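Long-range contacts in L-lysine 6-monooxygenase involved in desferrioxamine biosynthesis (Erwinia amylovora CFBP1430, PDB 5O8P), which probably catalyses the FAD- and NADPH-dependent N-hydroxylation of cadaverine in the biosynthesis of the siderophore desferrioxamine E: residues 120-125 / 137-143; 19-23 / 381-385. One frame throughout, in Å; residues are numbered along the deposited sequence.

Contact 1 of 2, residues 120-125 / 137-143; sequences NTRVEY and VRSTDTV. With FAD (flavin-adenine dinucleotide), chain C.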
loop_
_atom_site.group_PDB
_atom_site.type_symbol
_atom_site.label_atom_id
_atom_site.label_comp_id
_atom_site.label_asym_id
_atom_site.label_seq_id
_atom_site.Cartn_x
_atom_site.Cartn_y
_atom_site.Cartn_z
ATOM N N ASN B 120 42.023 0.417 -14.409
ATOM C CA ASN B 120 43.336 0.988 -14.052
ATOM C C ASN B 120 43.971 1.781 -15.204
ATOM O O ASN B 120 45.148 1.685 -15.449
ATOM C CB ASN B 120 44.278 -0.110 -13.525
ATOM C CG ASN B 120 43.783 -0.725 -12.221
ATOM O OD1 ASN B 120 43.548 -1.934 -12.148
ATOM N ND2 ASN B 120 43.596 0.112 -11.184
ATOM N N THR B 121 43.166 2.593 -15.874
ATOM C CA THR B 121 43.570 3.330 -17.068
ATOM C C THR B 121 43.050 4.766 -17.001
ATOM O O THR B 121 41.898 5.041 -17.341
ATOM C CB THR B 121 42.993 2.617 -18.310
ATOM O OG1 THR B 121 43.229 1.212 -18.204
ATOM C CG2 THR B 121 43.603 3.129 -19.586
ATOM N N ARG B 122 43.894 5.672 -16.526
ATOM C CA ARG B 122 43.524 7.081 -16.391
ATOM C C ARG B 122 43.838 7.777 -17.705
ATOM O O ARG B 122 44.988 7.825 -18.130
ATOM C CB ARG B 122 44.284 7.741 -15.233
ATOM C CG ARG B 122 43.952 9.208 -14.975
ATOM C CD ARG B 122 44.538 9.712 -13.668
ATOM N NE ARG B 122 46.010 9.716 -13.713
ATOM C CZ ARG B 122 46.830 8.897 -13.030
ATOM N NH1 ARG B 122 46.370 7.962 -12.189
ATOM N NH2 ARG B 122 48.146 9.018 -13.179
ATOM N N VAL B 123 42.807 8.295 -18.353
ATOM C CA VAL B 123 42.979 9.105 -19.558
ATOM C C VAL B 123 43.493 10.469 -19.136
ATOM O O VAL B 123 42.912 11.089 -18.244
ATOM C CB VAL B 123 41.658 9.247 -20.325
ATOM C CG1 VAL B 123 41.774 10.281 -21.442
ATOM C CG2 VAL B 123 41.235 7.890 -20.868
ATOM N N GLU B 124 44.579 10.909 -19.771
ATOM C CA GLU B 124 45.267 12.158 -19.403
ATOM C C GLU B 124 45.125 13.262 -20.438
ATOM O O GLU B 124 45.086 14.439 -20.078
ATOM C CB GLU B 124 46.758 11.915 -19.090
ATOM C CG GLU B 124 46.967 10.837 -18.032
ATOM C CD GLU B 124 47.801 11.225 -16.823
ATOM O OE1 GLU B 124 48.678 12.110 -16.960
ATOM O OE2 GLU B 124 47.593 10.599 -15.753
ATOM N N TYR B 125 45.066 12.898 -21.714
ATOM C CA TYR B 125 44.934 13.869 -22.798
ATOM C C TYR B 125 44.239 13.223 -23.998
ATOM O O TYR B 125 44.405 12.028 -24.258
ATOM C CB TYR B 125 46.322 14.389 -23.184
ATOM C CG TYR B 125 46.342 15.608 -24.096
ATOM C CD1 TYR B 125 45.928 16.869 -23.632
ATOM C CD2 TYR B 125 46.820 15.509 -25.423
ATOM C CE1 TYR B 125 45.976 17.990 -24.462
ATOM C CE2 TYR B 125 46.865 16.617 -26.263
ATOM C CZ TYR B 125 46.445 17.855 -25.783
ATOM O OH TYR B 125 46.494 18.949 -26.619
ATOM N N VAL B 137 43.758 9.107 -27.830
ATOM C CA VAL B 137 43.488 9.158 -26.379
ATOM C C VAL B 137 44.711 8.656 -25.619
ATOM O O VAL B 137 45.027 7.474 -25.702
ATOM C CB VAL B 137 42.284 8.249 -26.023
ATOM C CG1 VAL B 137 42.058 8.164 -24.519
ATOM C CG2 VAL B 137 41.036 8.728 -26.737
ATOM N N ARG B 138 45.383 9.536 -24.879
ATOM C CA ARG B 138 46.592 9.160 -24.133
ATOM C C ARG B 138 46.229 8.768 -22.698
ATOM O O ARG B 138 45.738 9.593 -21.920
ATOM C CB ARG B 138 47.627 10.290 -24.153
ATOM C CG ARG B 138 49.078 9.808 -24.024
ATOM C CD ARG B 138 50.093 10.950 -24.111
ATOM N NE ARG B 138 49.882 11.923 -23.020
ATOM C CZ ARG B 138 49.822 13.262 -23.130
ATOM N NH1 ARG B 138 49.992 13.884 -24.302
ATOM N NH2 ARG B 138 49.599 13.993 -22.036
ATOM N N SER B 139 46.471 7.499 -22.365
ATOM C CA SER B 139 46.209 6.959 -21.035
ATOM C C SER B 139 47.483 6.746 -20.230
ATOM O O SER B 139 48.596 6.788 -20.766
ATOM C CB SER B 139 45.477 5.625 -21.149
ATOM O OG SER B 139 46.375 4.539 -21.284
ATOM N N THR B 140 47.293 6.504 -18.937
ATOM C CA THR B 140 48.375 6.162 -18.014
ATOM C C THR B 140 47.868 5.026 -17.142
ATOM O O THR B 140 46.819 5.166 -16.519
ATOM C CB THR B 140 48.751 7.369 -17.123
ATOM O OG1 THR B 140 49.437 8.364 -17.904
ATOM C CG2 THR B 140 49.649 6.973 -15.969
ATOM N N ASP B 141 48.589 3.903 -17.092
ATOM C CA ASP B 141 48.222 2.801 -16.200
ATOM C C ASP B 141 48.451 3.202 -14.741
ATOM O O ASP B 141 49.562 3.569 -14.371
ATOM C CB ASP B 141 48.988 1.522 -16.541
ATOM C CG ASP B 141 48.518 0.315 -15.726
ATOM O OD1 ASP B 141 47.529 -0.342 -16.110
ATOM O OD2 ASP B 141 49.143 0.028 -14.688
ATOM N N THR B 142 47.399 3.144 -13.928
ATOM C CA THR B 142 47.451 3.617 -12.558
ATOM C C THR B 142 48.406 2.820 -11.672
ATOM O O THR B 142 49.031 3.387 -10.785
ATOM C CB THR B 142 46.058 3.553 -11.880
ATOM O OG1 THR B 142 45.065 4.190 -12.695
ATOM C CG2 THR B 142 46.088 4.216 -10.486
ATOM N N VAL B 143 48.498 1.511 -11.894
ATOM C CA VAL B 143 49.339 0.640 -11.062
ATOM C C VAL B 143 50.818 0.751 -11.466
ATOM O O VAL B 143 51.681 0.829 -10.590
ATOM C CB VAL B 143 48.831 -0.840 -11.062
ATOM C CG1 VAL B 143 49.873 -1.833 -10.553
ATOM C CG2 VAL B 143 47.544 -0.963 -10.257
HETATM P PA FAD C . 30.014 7.525 -12.336
HETATM O O1A FAD C . 29.979 6.628 -11.113
HETATM O O2A FAD C . 30.300 8.998 -12.165
HETATM O O5B FAD C . 31.112 6.862 -13.319
HETATM C C5B FAD C . 32.246 7.575 -13.800
HETATM C C4B FAD C . 33.504 6.718 -13.872
HETATM O O4B FAD C . 34.454 7.345 -14.748
HETATM C C3B FAD C . 34.195 6.576 -12.520
HETATM O O3B FAD C . 34.521 5.195 -12.310
HETATM C C2B FAD C . 35.416 7.490 -12.614
HETATM O O2B FAD C . 36.543 7.046 -11.853
HETATM C C1B FAD C . 35.729 7.452 -14.098
HETATM N N9A FAD C . 36.561 8.567 -14.624
HETATM C C8A FAD C . 36.393 9.897 -14.472
HETATM N N7A FAD C . 37.380 10.578 -15.121
HETATM C C5A FAD C . 38.197 9.674 -15.701
HETATM C C6A FAD C . 39.432 9.689 -16.532
HETATM N N6A FAD C . 40.020 10.855 -16.893
HETATM N N1A FAD C . 39.954 8.497 -16.926
HETATM C C2A FAD C . 39.392 7.319 -16.580
HETATM N N3A FAD C . 38.281 7.235 -15.823
HETATM C C4A FAD C . 37.649 8.351 -15.367
HETATM N N1 FAD C . 19.942 7.425 -10.381
HETATM C C2 FAD C . 18.903 6.570 -10.570
HETATM O O2 FAD C . 18.312 6.595 -11.673
HETATM N N3 FAD C . 18.501 5.698 -9.617
HETATM C C4 FAD C . 19.103 5.630 -8.416
HETATM O O4 FAD C . 18.709 4.822 -7.552
HETATM C C4X FAD C . 20.247 6.532 -8.130
HETATM N N5 FAD C . 20.896 6.510 -6.946
HETATM C C5X FAD C . 21.934 7.349 -6.716
HETATM C C6 FAD C . 22.563 7.283 -5.475
HETATM C C7 FAD C . 23.638 8.113 -5.167
HETATM C C7M FAD C . 24.301 8.025 -3.814
HETATM C C8 FAD C . 24.118 9.086 -6.190
HETATM C C8M FAD C . 25.278 9.994 -5.882
HETATM C C9 FAD C . 23.492 9.163 -7.435
HETATM C C9A FAD C . 22.406 8.330 -7.761
HETATM N N10 FAD C . 21.733 8.367 -9.029
HETATM C C10 FAD C . 20.644 7.470 -9.219
HETATM C "C1'" FAD C . 22.108 9.281 -10.143
HETATM C "C2'" FAD C . 23.070 8.619 -11.158
HETATM O "O2'" FAD C . 22.601 7.301 -11.511
HETATM C "C3'" FAD C . 24.528 8.534 -10.670
HETATM O "O3'" FAD C . 25.051 9.847 -10.416
HETATM C "C4'" FAD C . 25.461 7.822 -11.659
HETATM O "O4'" FAD C . 26.567 7.255 -10.948
HETATM C "C5'" FAD C . 26.000 8.754 -12.741
HETATM O "O5'" FAD C . 26.390 7.975 -13.875
HETATM P P FAD C . 27.905 7.994 -14.393
HETATM O O1P FAD C . 28.015 7.023 -15.550
HETATM O O2P FAD C . 28.195 9.454 -14.604
HETATM O O3P FAD C . 28.570 7.330 -13.063
#
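The adenine end of the FAD pocket is edged by an antiparallel hairpin in which Glu124 and Tyr125 both face Arg138, a classic beta bulge. Arg138 O is shared by two amides: Glu124 N at 2.8 Å and Tyr125 N in a weak bond of 3.4 Å. Arg138 N returns the pairing to Tyr125 O at 2.7 Å. Before the bulge, Arg122 and Thr140 form a hydrogen-bonded pair, bound in both directions.

Val123 and Ser139 make a non-hydrogen-bonded pair, which turns the peptide groups of Val123 outward to the cofactor. Val123 N donates to FAD N1A at 3.2 Å and Val123 O receives FAD N6A at 3.2 Å, so the main-chain N and O of Val123 pair with this edge of the adenine. The hairpin continues into strand 147-152, giving a three-stranded antiparallel meander of the kind attached to Rossmann-type FAD domains.

Its two faces differ. On one, Val123 CG1 meets Val137 CG1 at 3.7 Å, and both valines pack on Leu38 of the parallel strands. On the other, Arg122 extends with CG anti to the backbone N (chi1 -179°) and then bends at chi3 (66°), bringing NE to Glu124 OE2 in a 2.7 Å salt bridge. Thr140 lies alongside Arg122, its CG2 near NH2, while the Glu124 side chain crosses that of Thr140, with CG and CD nearest Thr140 OG1. Further along this face the Arg138 guanidinium lies almost parallel to the Tyr125 ring (planes 12° apart), but it is Tyr125 CB that sits over its face, 3.5 Å from NH2.

Contact 2 of 2, residues 19-23 / 381-385; sequences FNLGL and VQNAE. With FAD (flavin-adenine dinucleotide), chain C.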
loop_
_atom_site.group_PDB
_atom_site.type_symbol
_atom_site.label_atom_id
_atom_site.label_comp_id
_atom_site.label_asym_id
_atom_site.label_seq_id
_atom_site.Cartn_x
_atom_site.Cartn_y
_atom_site.Cartn_z
ATOM N N PHE B 19 26.193 4.159 -16.726
ATOM C CA PHE B 19 25.858 4.489 -18.116
ATOM C C PHE B 19 26.782 3.836 -19.160
ATOM O O PHE B 19 26.290 3.121 -20.030
ATOM C CB PHE B 19 25.774 6.009 -18.319
ATOM C CG PHE B 19 24.758 6.667 -17.446
ATOM C CD1 PHE B 19 23.470 6.125 -17.298
ATOM C CD2 PHE B 19 25.049 7.836 -16.791
ATOM C CE1 PHE B 19 22.529 6.720 -16.493
ATOM C CE2 PHE B 19 24.089 8.441 -15.987
ATOM C CZ PHE B 19 22.848 7.868 -15.830
ATOM N N ASN B 20 28.095 4.048 -19.077
ATOM C CA ASN B 20 29.019 3.379 -20.016
ATOM C C ASN B 20 29.115 1.883 -19.789
ATOM O O ASN B 20 29.384 1.155 -20.731
ATOM C CB ASN B 20 30.420 3.986 -20.010
ATOM C CG ASN B 20 30.584 5.135 -20.993
ATOM O OD1 ASN B 20 29.686 5.443 -21.755
ATOM N ND2 ASN B 20 31.739 5.778 -20.972
ATOM N N LEU B 21 28.886 1.413 -18.567
ATOM C CA LEU B 21 28.811 -0.030 -18.319
ATOM C C LEU B 21 27.613 -0.606 -19.067
ATOM O O LEU B 21 27.667 -1.721 -19.586
ATOM C CB LEU B 21 28.704 -0.335 -16.822
ATOM C CG LEU B 21 28.667 -1.818 -16.438
ATOM C CD1 LEU B 21 29.932 -2.529 -16.899
ATOM C CD2 LEU B 21 28.472 -2.017 -14.932
ATOM N N GLY B 22 26.524 0.161 -19.116
ATOM C CA GLY B 22 25.364 -0.185 -19.934
ATOM C C GLY B 22 25.732 -0.274 -21.391
ATOM O O GLY B 22 25.552 -1.322 -22.012
ATOM N N LEU B 23 26.280 0.813 -21.931
ATOM C CA LEU B 23 26.743 0.829 -23.330
ATOM C C LEU B 23 27.625 -0.376 -23.644
ATOM O O LEU B 23 27.511 -0.973 -24.720
ATOM C CB LEU B 23 27.507 2.117 -23.649
ATOM C CG LEU B 23 27.868 2.384 -25.114
ATOM C CD1 LEU B 23 26.688 2.180 -26.033
ATOM C CD2 LEU B 23 28.412 3.793 -25.264
ATOM N N VAL B 381 28.380 12.312 -25.259
ATOM C CA VAL B 381 28.425 12.408 -23.801
ATOM C C VAL B 381 27.268 11.636 -23.168
ATOM O O VAL B 381 26.203 11.569 -23.749
ATOM C CB VAL B 381 28.447 13.879 -23.316
ATOM C CG1 VAL B 381 29.703 14.616 -23.799
ATOM C CG2 VAL B 381 27.179 14.649 -23.705
ATOM N N GLN B 382 27.517 11.047 -22.001
ATOM C CA GLN B 382 26.511 10.371 -21.179
ATOM C C GLN B 382 26.449 11.189 -19.899
ATOM O O GLN B 382 27.459 11.307 -19.215
ATOM C CB GLN B 382 26.966 8.960 -20.809
ATOM C CG GLN B 382 27.283 8.063 -21.987
ATOM C CD GLN B 382 26.336 6.900 -22.117
ATOM O OE1 GLN B 382 25.127 7.078 -22.155
ATOM N NE2 GLN B 382 26.887 5.684 -22.178
ATOM N N ASN B 383 25.279 11.736 -19.557
ATOM C CA ASN B 383 25.101 12.460 -18.295
ATOM C C ASN B 383 25.955 13.748 -18.177
ATOM O O ASN B 383 26.510 14.025 -17.113
ATOM C CB ASN B 383 25.387 11.494 -17.119
ATOM C CG ASN B 383 24.836 11.969 -15.764
ATOM O OD1 ASN B 383 23.738 12.536 -15.649
ATOM N ND2 ASN B 383 25.612 11.699 -14.711
ATOM N N ALA B 384 26.065 14.532 -19.238
ATOM C CA ALA B 384 26.527 15.939 -19.102
ATOM C C ALA B 384 25.670 16.891 -19.957
ATOM O O ALA B 384 26.131 17.949 -20.404
ATOM C CB ALA B 384 28.008 16.051 -19.443
ATOM N N GLU B 385 24.424 16.481 -20.187
ATOM C CA GLU B 385 23.498 17.167 -21.086
ATOM C C GLU B 385 22.203 17.577 -20.364
ATOM O O GLU B 385 21.203 17.832 -21.031
ATOM C CB GLU B 385 23.212 16.288 -22.332
ATOM C CG GLU B 385 22.333 15.037 -22.131
ATOM C CD GLU B 385 23.046 13.802 -21.616
ATOM O OE1 GLU B 385 24.162 13.925 -21.096
ATOM O OE2 GLU B 385 22.461 12.709 -21.702
HETATM P PA FAD C . 30.014 7.525 -12.336
HETATM O O1A FAD C . 29.979 6.628 -11.113
HETATM O O2A FAD C . 30.300 8.998 -12.165
HETATM O O5B FAD C . 31.112 6.862 -13.319
HETATM C C5B FAD C . 32.246 7.575 -13.800
HETATM C C4B FAD C . 33.504 6.718 -13.872
HETATM O O4B FAD C . 34.454 7.345 -14.748
HETATM C C3B FAD C . 34.195 6.576 -12.520
HETATM O O3B FAD C . 34.521 5.195 -12.310
HETATM C C2B FAD C . 35.416 7.490 -12.614
HETATM O O2B FAD C . 36.543 7.046 -11.853
HETATM C C1B FAD C . 35.729 7.452 -14.098
HETATM N N9A FAD C . 36.561 8.567 -14.624
HETATM C C8A FAD C . 36.393 9.897 -14.472
HETATM N N7A FAD C . 37.380 10.578 -15.121
HETATM C C5A FAD C . 38.197 9.674 -15.701
HETATM C C6A FAD C . 39.432 9.689 -16.532
HETATM N N6A FAD C . 40.020 10.855 -16.893
HETATM N N1A FAD C . 39.954 8.497 -16.926
HETATM C C2A FAD C . 39.392 7.319 -16.580
HETATM N N3A FAD C . 38.281 7.235 -15.823
HETATM C C4A FAD C . 37.649 8.351 -15.367
HETATM N N1 FAD C . 19.942 7.425 -10.381
HETATM C C2 FAD C . 18.903 6.570 -10.570
HETATM O O2 FAD C . 18.312 6.595 -11.673
HETATM N N3 FAD C . 18.501 5.698 -9.617
HETATM C C4 FAD C . 19.103 5.630 -8.416
HETATM O O4 FAD C . 18.709 4.822 -7.552
HETATM C C4X FAD C . 20.247 6.532 -8.130
HETATM N N5 FAD C . 20.896 6.510 -6.946
HETATM C C5X FAD C . 21.934 7.349 -6.716
HETATM C C6 FAD C . 22.563 7.283 -5.475
HETATM C C7 FAD C . 23.638 8.113 -5.167
HETATM C C7M FAD C . 24.301 8.025 -3.814
HETATM C C8 FAD C . 24.118 9.086 -6.190
HETATM C C8M FAD C . 25.278 9.994 -5.882
HETATM C C9 FAD C . 23.492 9.163 -7.435
HETATM C C9A FAD C . 22.406 8.330 -7.761
HETATM N N10 FAD C . 21.733 8.367 -9.029
HETATM C C10 FAD C . 20.644 7.470 -9.219
HETATM C "C1'" FAD C . 22.108 9.281 -10.143
HETATM C "C2'" FAD C . 23.070 8.619 -11.158
HETATM O "O2'" FAD C . 22.601 7.301 -11.511
HETATM C "C3'" FAD C . 24.528 8.534 -10.670
HETATM O "O3'" FAD C . 25.051 9.847 -10.416
HETATM C "C4'" FAD C . 25.461 7.822 -11.659
HETATM O "O4'" FAD C . 26.567 7.255 -10.948
HETATM C "C5'" FAD C . 26.000 8.754 -12.741
HETATM O "O5'" FAD C . 26.390 7.975 -13.875
HETATM P P FAD C . 27.905 7.994 -14.393
HETATM O O1P FAD C . 28.015 7.023 -15.550
HETATM O O2P FAD C . 28.195 9.454 -14.604
HETATM O O3P FAD C . 28.570 7.330 -13.063
#
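Two side chains of 381-385 meet helix 18-27 in different ways, Gln382 through a polar grip on Asn20 and Asn383 by packing on Phe19. Gln382 leaves the backbone with CG anti to the carbonyl carbon (chi1 -57°) and bends at chi2, which carries its amide to the side chain of Asn20 on the helix. There NE2 donates to Asn20 OD1 at 2.8 Å, nearly straight (170°), with the acceptor in the Gln382 amide plane although the two amides are turned 49° apart. Phe19 CB lies 3.9 Å from Gln382 CD.

Asn383, in a left-handed backbone conformation, sets its CB 3.5 Å from Phe19 CE2, and its ND2 lies at the ring edge, in plane. From there ND2 makes a weak 3.4 Å hydrogen bond to FAD O2P, while Phe19 CD2 and CE2 pack against the neighbouring FAD O5'. The pyrophosphate is thus approached by both segments.

Asn20 ND2 is bound to Gly15 O, and Leu23 and Gln382 both touch Val156 of strand 155-157. Helix 399-410 supplies further partners: Arg402 makes a cation-pi contact with Phe19 and donates to Gln382 OE1, and Asn403 accepts from Gln382 NE2.

How the contacts relate
FAD joins contacts 1 and 2, which do not touch each other, an example of a long dinucleotide held at well-separated points. Their centres are 19 Å apart and their nearest atoms about 10 Å apart. Contact 1 recognises the adenine through main-chain groups, whereas contact 2 meets the flavin-side phosphate through side chains. They also differ in sequence span: the hairpin of contact 1 is local, while 19-23 and 381-385 come from nearly opposite ends of the chain, with contact 1 falling in the sequence between them. Strand 8-14 links the two, packing against the hairpin valines and leading into helix 18-27, and Asp39 and Asn41 supply further FAD hydrogen bonds.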